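PDB 6VXC: trans-4-hydroxy-L-proline dehydratase from Clostridioides difficile 70-100-2010, which uses glycyl radical chemistry to dehydrate trans-4-hydroxy-L-proline to (S)-1-pyrroline-5-carboxylate during anaerobic degradation of hydroxyproline. Local coordinates for residues 26-31 with 331-336; 87-92 with 279-284. All blocks are in the same frame, centred on the assembly; numbering follows the deposited sequence.

In the fold
Both contacts lie in the helical part of the pyruvate formate lyase-like fold, away from Cys454 and Glu456, the active-site residues assigned by similarity. Their centres are about 12 Å apart. Helix 324-339 joins them: one side meets the helix of residues 26-31, and another packs on helix 276-293, which carries 279-284. There Leu334 CD1 lies 3.8 Å from Trp284 CE3, and Leu331 CD2 lies 3.9 Å from Ile280 CD1. Leu88 is a second link, with its CD1 3.6 Å from Arg28 NE. Along the chain, both segments of interaction 2 fall between those of interaction 1. The two contacts thus touch directly, through Leu88 and through helix 324-339.

Interaction 1: residues 26-31 with 331-336; sequences FERTKK and LECLWV
Thr29 meets Glu332 where the first turn of helix 27-38 packs on helix 324-339, among the helices of the pyruvate formate lyase-like region. The two short helical segments run almost parallel, 4° apart, with their axes 9.7 Å from each other at closest approach.

The hydrogen bonds centre on the Thr29 hydroxyl. Its OG1 donates to Glu332 OE1 at 2.7 Å, arriving nearly in line with the C-O bond of the carboxylate. OG1 also accepts the backbone N-H of Phe26, 3.3 Å from Phe26 N, at an N-H...O angle of 162°. Phe26 is the N-cap and Thr29 the N3 residue, so this is one half of a capping box; phenylalanine has no side-chain acceptor to return the bond. A chi1 of 59° sets OG1 between the backbone N and the carbonyl carbon of Thr29, turned back to the helix start. The hydroxyl therefore ties the N-terminus of one helix to the side of the other. The second carboxylate oxygen, Glu332 OE2, is held by Thr25 and Gln328, so the buried group is gripped at both oxygens.

Charge pairing involves Arg28. Its guanidinium forms salt bridges with Glu329, one turn before Cys333 on the partner helix, and with Asp257.

The rest is packing. Thr29 CG2 lies 3.6 Å from Glu332 CB, and the two side chains cross at about a right angle. The Phe26 ring comes obliquely towards the carboxylate, with Phe26 CD2 4.2 Å from Glu332 OE1. On the other flank, Cys333 SG touches two successive residues of the first turn: it is 4.1 Å from Arg28 CD and also 4.1 Å from Thr29 CG2.

Interaction 2: residues 87-92 with 279-284; sequences ELIVGE and AIQMYW
Gln281 grips Val90 with both ends of its side-chain amide. Val90 N donates to Gln281 OE1 at 3.0 Å, in the carbonyl plane and on a lone pair. Gln281 NE2 returns a bond of 2.9 Å to Val90 O, which lies only 7° out of the amide plane. This pair fixes the rotation of the amide. The bend at chi2, 66°, brings the amide round to the loop. A water gives one hydrogen to Gln281 OE1 at 2.7 Å and the other to Leu88 O, so OE1 takes two donors.

Trp284, one turn on, adds a third direct bond. Its NE1 donates to Gly91 O at 2.9 Å. The oxygen lies at the ring edge, close to the ring plane, while the donor stands 46° above the plane of the Gly91 carbonyl. Val90 O also sits at this indole edge.

Packing surrounds the polar groups. Ile89 turns its two branches to different partners: CD1 lies 3.7 Å from Ile280 CG2, and CG2 lies 3.8 Å from Trp284 CB. Val90 CG2 rests against the Gln281 amide, 3.6 Å from OE1, and Val90 also touches Ile261 of helix 252-267. The indole is stacked with His287 and meets Phe338 edge-to-face.

Here a glutamine amide pairs with the N-H and C=O of one extended residue, much as a neighbouring beta-strand would. The arrangement pins a buried, irregular loop to helix 276-293 within this glycyl radical enzyme's pyruvate formate lyase-like fold.

Interaction 1: residues 26-31 with 331-336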
loop_
_atom_site.group_PDB
_atom_site.type_symbol
_atom_site.label_atom_id
_atom_site.label_comp_id
_atom_site.label_asym_id
_atom_site.label_seq_id
_atom_site.Cartn_x
_atom_site.Cartn_y
_atom_site.Cartn_z
ATOM N N PHE A 26 -0.414 29.234 4.638
ATOM C CA PHE A 26 -0.968 30.422 4.019
ATOM C C PHE A 26 -2.484 30.389 4.088
ATOM O O PHE A 26 -3.100 29.332 4.266
ATOM C CB PHE A 26 -0.479 30.553 2.572
ATOM C CG PHE A 26 0.996 30.422 2.457
ATOM C CD1 PHE A 26 1.816 31.517 2.703
ATOM C CD2 PHE A 26 1.577 29.196 2.184
ATOM C CE1 PHE A 26 3.188 31.405 2.632
ATOM C CE2 PHE A 26 2.949 29.069 2.105
ATOM C CZ PHE A 26 3.762 30.184 2.333
ATOM N N GLU A 27 -3.076 31.575 3.957
ATOM C CA GLU A 27 -4.528 31.654 3.978
ATOM C C GLU A 27 -5.141 30.738 2.927
ATOM O O GLU A 27 -6.136 30.057 3.194
ATOM C CB GLU A 27 -4.977 33.097 3.729
ATOM C CG GLU A 27 -4.608 34.078 4.817
ATOM C CD GLU A 27 -5.225 33.708 6.153
ATOM O OE1 GLU A 27 -6.469 33.611 6.228
ATOM O OE2 GLU A 27 -4.472 33.485 7.123
ATOM N N ARG A 28 -4.544 30.677 1.739
ATOM C CA ARG A 28 -5.061 29.784 0.703
ATOM C C ARG A 28 -5.118 28.337 1.181
ATOM O O ARG A 28 -6.169 27.689 1.107
ATOM C CB ARG A 28 -4.205 29.886 -0.560
ATOM C CG ARG A 28 -4.667 28.975 -1.704
ATOM C CD ARG A 28 -3.567 28.800 -2.745
ATOM N NE ARG A 28 -3.104 30.065 -3.312
ATOM C CZ ARG A 28 -3.758 30.781 -4.222
ATOM N NH1 ARG A 28 -3.236 31.924 -4.659
ATOM N NH2 ARG A 28 -4.918 30.362 -4.711
ATOM N N THR A 29 -4.000 27.820 1.701
ATOM C CA THR A 29 -3.928 26.399 2.014
ATOM C C THR A 29 -4.684 26.062 3.293
ATOM O O THR A 29 -5.181 24.943 3.430
ATOM C CB THR A 29 -2.464 25.949 2.085
ATOM O OG1 THR A 29 -1.764 26.697 3.082
ATOM C CG2 THR A 29 -1.774 26.146 0.732
ATOM N N LYS A 30 -4.841 27.025 4.203
ATOM C CA LYS A 30 -5.736 26.831 5.342
ATOM C C LYS A 30 -7.165 26.562 4.880
ATOM O O LYS A 30 -7.852 25.694 5.429
ATOM C CB LYS A 30 -5.717 28.062 6.248
ATOM C CG LYS A 30 -4.401 28.390 6.922
ATOM C CD LYS A 30 -4.516 29.741 7.621
ATOM C CE LYS A 30 -3.204 30.212 8.237
ATOM N NZ LYS A 30 -2.709 29.372 9.332
ATOM N N LYS A 31 -7.634 27.329 3.896
ATOM C CA LYS A 31 -8.976 27.172 3.338
ATOM C C LYS A 31 -9.122 25.849 2.591
ATOM O O LYS A 31 -10.132 25.147 2.737
ATOM C CB LYS A 31 -9.274 28.355 2.406
ATOM C CG LYS A 31 -10.563 28.231 1.584
ATOM C CD LYS A 31 -10.897 29.516 0.797
ATOM C CE LYS A 31 -9.840 29.848 -0.252
ATOM N NZ LYS A 31 -10.191 31.065 -1.063
ATOM N N LEU A 331 3.157 22.691 -2.696
ATOM C CA LEU A 331 3.160 21.355 -2.112
ATOM C C LEU A 331 2.052 21.178 -1.084
ATOM O O LEU A 331 1.499 20.085 -0.964
ATOM C CB LEU A 331 4.519 21.048 -1.483
ATOM C CG LEU A 331 5.592 20.730 -2.519
ATOM C CD1 LEU A 331 6.942 20.565 -1.880
ATOM C CD2 LEU A 331 5.201 19.471 -3.305
ATOM N N GLU A 332 1.718 22.226 -0.329
ATOM C CA GLU A 332 0.566 22.127 0.562
ATOM C C GLU A 332 -0.707 21.924 -0.237
ATOM O O GLU A 332 -1.583 21.153 0.163
ATOM C CB GLU A 332 0.470 23.366 1.467
ATOM C CG GLU A 332 1.540 23.343 2.571
ATOM C CD GLU A 332 1.511 24.518 3.565
ATOM O OE1 GLU A 332 0.581 25.361 3.528
ATOM O OE2 GLU A 332 2.450 24.578 4.394
ATOM N N CYS A 333 -0.808 22.576 -1.393
ATOM C CA CYS A 333 -1.927 22.309 -2.289
ATOM C C CYS A 333 -1.940 20.851 -2.727
ATOM O O CYS A 333 -2.986 20.199 -2.696
ATOM C CB CYS A 333 -1.870 23.239 -3.507
ATOM S SG CYS A 333 -2.268 24.976 -3.201
ATOM N N LEU A 334 -0.785 20.332 -3.155
ATOM C CA LEU A 334 -0.662 18.927 -3.539
ATOM C C LEU A 334 -1.103 17.992 -2.415
ATOM O O LEU A 334 -1.846 17.031 -2.648
ATOM C CB LEU A 334 0.777 18.620 -3.947
ATOM C CG LEU A 334 0.966 17.177 -4.447
ATOM C CD1 LEU A 334 0.009 16.878 -5.609
ATOM C CD2 LEU A 334 2.400 16.914 -4.853
ATOM N N TRP A 335 -0.629 18.249 -1.190
ATOM C CA TRP A 335 -1.001 17.417 -0.049
ATOM C C TRP A 335 -2.513 17.333 0.094
ATOM O O TRP A 335 -3.076 16.244 0.277
ATOM C CB TRP A 335 -0.368 17.974 1.235
ATOM C CG TRP A 335 0.799 17.157 1.745
ATOM C CD1 TRP A 335 0.927 16.611 2.973
ATOM C CD2 TRP A 335 1.971 16.772 1.013
ATOM N NE1 TRP A 335 2.103 15.914 3.070
ATOM C CE2 TRP A 335 2.767 16.000 1.881
ATOM C CE3 TRP A 335 2.436 17.024 -0.280
ATOM C CZ2 TRP A 335 3.997 15.473 1.501
ATOM C CZ3 TRP A 335 3.661 16.488 -0.666
ATOM C CH2 TRP A 335 4.427 15.729 0.222
ATOM N N VAL A 336 -3.190 18.479 -0.012
ATOM C CA VAL A 336 -4.642 18.487 0.095
ATOM C C VAL A 336 -5.266 17.661 -1.027
ATOM O O VAL A 336 -6.259 16.960 -0.813
ATOM C CB VAL A 336 -5.174 19.934 0.096
ATOM C CG1 VAL A 336 -6.682 19.931 -0.058
ATOM C CG2 VAL A 336 -4.736 20.683 1.367
#

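Interaction 2: residues 87-92 with 279-284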
loop_
_atom_site.group_PDB
_atom_site.type_symbol
_atom_site.label_atom_id
_atom_site.label_comp_id
_atom_site.label_asym_id
_atom_site.label_seq_id
_atom_site.Cartn_x
_atom_site.Cartn_y
_atom_site.Cartn_z
ATOM N N GLU A 87 -7.842 26.797 -5.416
ATOM C CA GLU A 87 -6.864 25.837 -5.899
ATOM C C GLU A 87 -5.822 26.494 -6.789
ATOM O O GLU A 87 -6.099 27.446 -7.519
ATOM C CB GLU A 87 -7.545 24.700 -6.651
ATOM C CG GLU A 87 -8.183 23.701 -5.712
ATOM C CD GLU A 87 -8.739 22.489 -6.425
ATOM O OE1 GLU A 87 -9.122 22.599 -7.614
ATOM O OE2 GLU A 87 -8.779 21.415 -5.781
ATOM N N LEU A 88 -4.605 25.978 -6.693
ATOM C CA LEU A 88 -3.552 26.187 -7.670
ATOM C C LEU A 88 -3.266 24.942 -8.496
ATOM O O LEU A 88 -2.864 25.065 -9.653
ATOM C CB LEU A 88 -2.261 26.644 -6.972
ATOM C CG LEU A 88 -2.230 28.023 -6.287
ATOM C CD1 LEU A 88 -0.925 28.253 -5.534
ATOM C CD2 LEU A 88 -2.437 29.138 -7.306
ATOM N N ILE A 89 -3.472 23.755 -7.923
ATOM C CA ILE A 89 -3.385 22.472 -8.621
ATOM C C ILE A 89 -4.796 21.917 -8.741
ATOM O O ILE A 89 -5.507 21.834 -7.737
ATOM C CB ILE A 89 -2.483 21.479 -7.860
ATOM C CG1 ILE A 89 -1.089 22.062 -7.660
ATOM C CG2 ILE A 89 -2.425 20.106 -8.584
ATOM C CD1 ILE A 89 -0.369 22.370 -8.952
ATOM N N VAL A 90 -5.185 21.481 -9.945
ATOM C CA VAL A 90 -6.564 21.077 -10.207
ATOM C C VAL A 90 -6.619 19.614 -10.636
ATOM O O VAL A 90 -5.658 19.055 -11.183
ATOM C CB VAL A 90 -7.246 21.963 -11.277
ATOM C CG1 VAL A 90 -7.277 23.432 -10.837
ATOM C CG2 VAL A 90 -6.554 21.788 -12.616
ATOM N N GLY A 91 -7.779 19.007 -10.394
ATOM C CA GLY A 91 -8.041 17.617 -10.722
ATOM C C GLY A 91 -8.607 16.841 -9.543
ATOM O O GLY A 91 -8.022 16.832 -8.452
ATOM N N GLU A 92 -9.754 16.196 -9.748
ATOM C CA GLU A 92 -10.398 15.339 -8.759
ATOM C C GLU A 92 -10.759 14.016 -9.432
ATOM O O GLU A 92 -11.154 14.002 -10.599
ATOM C CB GLU A 92 -11.665 15.994 -8.170
ATOM C CG GLU A 92 -11.449 17.246 -7.299
ATOM C CD GLU A 92 -10.933 16.934 -5.886
ATOM O OE1 GLU A 92 -11.110 15.784 -5.425
ATOM O OE2 GLU A 92 -10.364 17.848 -5.239
ATOM N N ALA A 279 5.430 21.040 -13.135
ATOM C CA ALA A 279 5.839 19.684 -12.782
ATOM C C ALA A 279 4.861 19.053 -11.802
ATOM O O ALA A 279 4.520 17.872 -11.925
ATOM C CB ALA A 279 7.257 19.680 -12.221
ATOM N N ILE A 280 4.392 19.829 -10.826
ATOM C CA ILE A 280 3.433 19.298 -9.863
ATOM C C ILE A 280 2.091 19.034 -10.530
ATOM O O ILE A 280 1.453 18.003 -10.283
ATOM C CB ILE A 280 3.307 20.238 -8.647
ATOM C CG1 ILE A 280 4.606 20.229 -7.820
ATOM C CG2 ILE A 280 2.068 19.889 -7.821
ATOM C CD1 ILE A 280 4.628 21.254 -6.724
ATOM N N GLN A 281 1.636 19.956 -11.381
ATOM C CA GLN A 281 0.363 19.750 -12.063
ATOM C C GLN A 281 0.434 18.572 -13.028
ATOM O O GLN A 281 -0.528 17.807 -13.142
ATOM C CB GLN A 281 -0.060 21.029 -12.795
ATOM C CG GLN A 281 -1.404 20.933 -13.547
ATOM C CD GLN A 281 -2.610 20.763 -12.621
ATOM O OE1 GLN A 281 -3.038 21.712 -11.981
ATOM N NE2 GLN A 281 -3.177 19.556 -12.573
ATOM N N MET A 282 1.565 18.398 -13.716
ATOM C CA MET A 282 1.738 17.219 -14.569
ATOM C C MET A 282 1.624 15.936 -13.745
ATOM O O MET A 282 0.883 15.016 -14.110
ATOM C CB MET A 282 3.086 17.279 -15.306
ATOM C CG MET A 282 3.528 15.975 -16.005
ATOM S SD MET A 282 2.529 15.521 -17.462
ATOM C CE MET A 282 3.536 16.228 -18.752
ATOM N N TYR A 283 2.333 15.860 -12.615
ATOM C CA TYR A 283 2.213 14.668 -11.791
ATOM C C TYR A 283 0.762 14.423 -11.405
ATOM O O TYR A 283 0.271 13.292 -11.503
ATOM C CB TYR A 283 3.073 14.731 -10.520
ATOM C CG TYR A 283 2.621 13.579 -9.654
ATOM C CD1 TYR A 283 3.045 12.284 -9.923
ATOM C CD2 TYR A 283 1.637 13.756 -8.694
ATOM C CE1 TYR A 283 2.569 11.220 -9.201
ATOM C CE2 TYR A 283 1.147 12.686 -7.971
ATOM C CZ TYR A 283 1.612 11.425 -8.241
ATOM O OH TYR A 283 1.133 10.369 -7.532
ATOM N N TRP A 284 0.053 15.472 -10.960
ATOM C CA TRP A 284 -1.292 15.259 -10.437
ATOM C C TRP A 284 -2.265 14.820 -11.528
ATOM O O TRP A 284 -3.160 14.009 -11.269
ATOM C CB TRP A 284 -1.818 16.506 -9.715
ATOM C CG TRP A 284 -3.097 16.152 -9.015
ATOM C CD1 TRP A 284 -4.345 16.622 -9.287
ATOM C CD2 TRP A 284 -3.253 15.180 -7.966
ATOM N NE1 TRP A 284 -5.265 16.024 -8.467
ATOM C CE2 TRP A 284 -4.622 15.138 -7.639
ATOM C CE3 TRP A 284 -2.365 14.360 -7.262
ATOM C CZ2 TRP A 284 -5.130 14.295 -6.655
ATOM C CZ3 TRP A 284 -2.870 13.525 -6.271
ATOM C CH2 TRP A 284 -4.242 13.500 -5.981
HETATM O O HOH W 1 -2.542 24.374 -12.428
#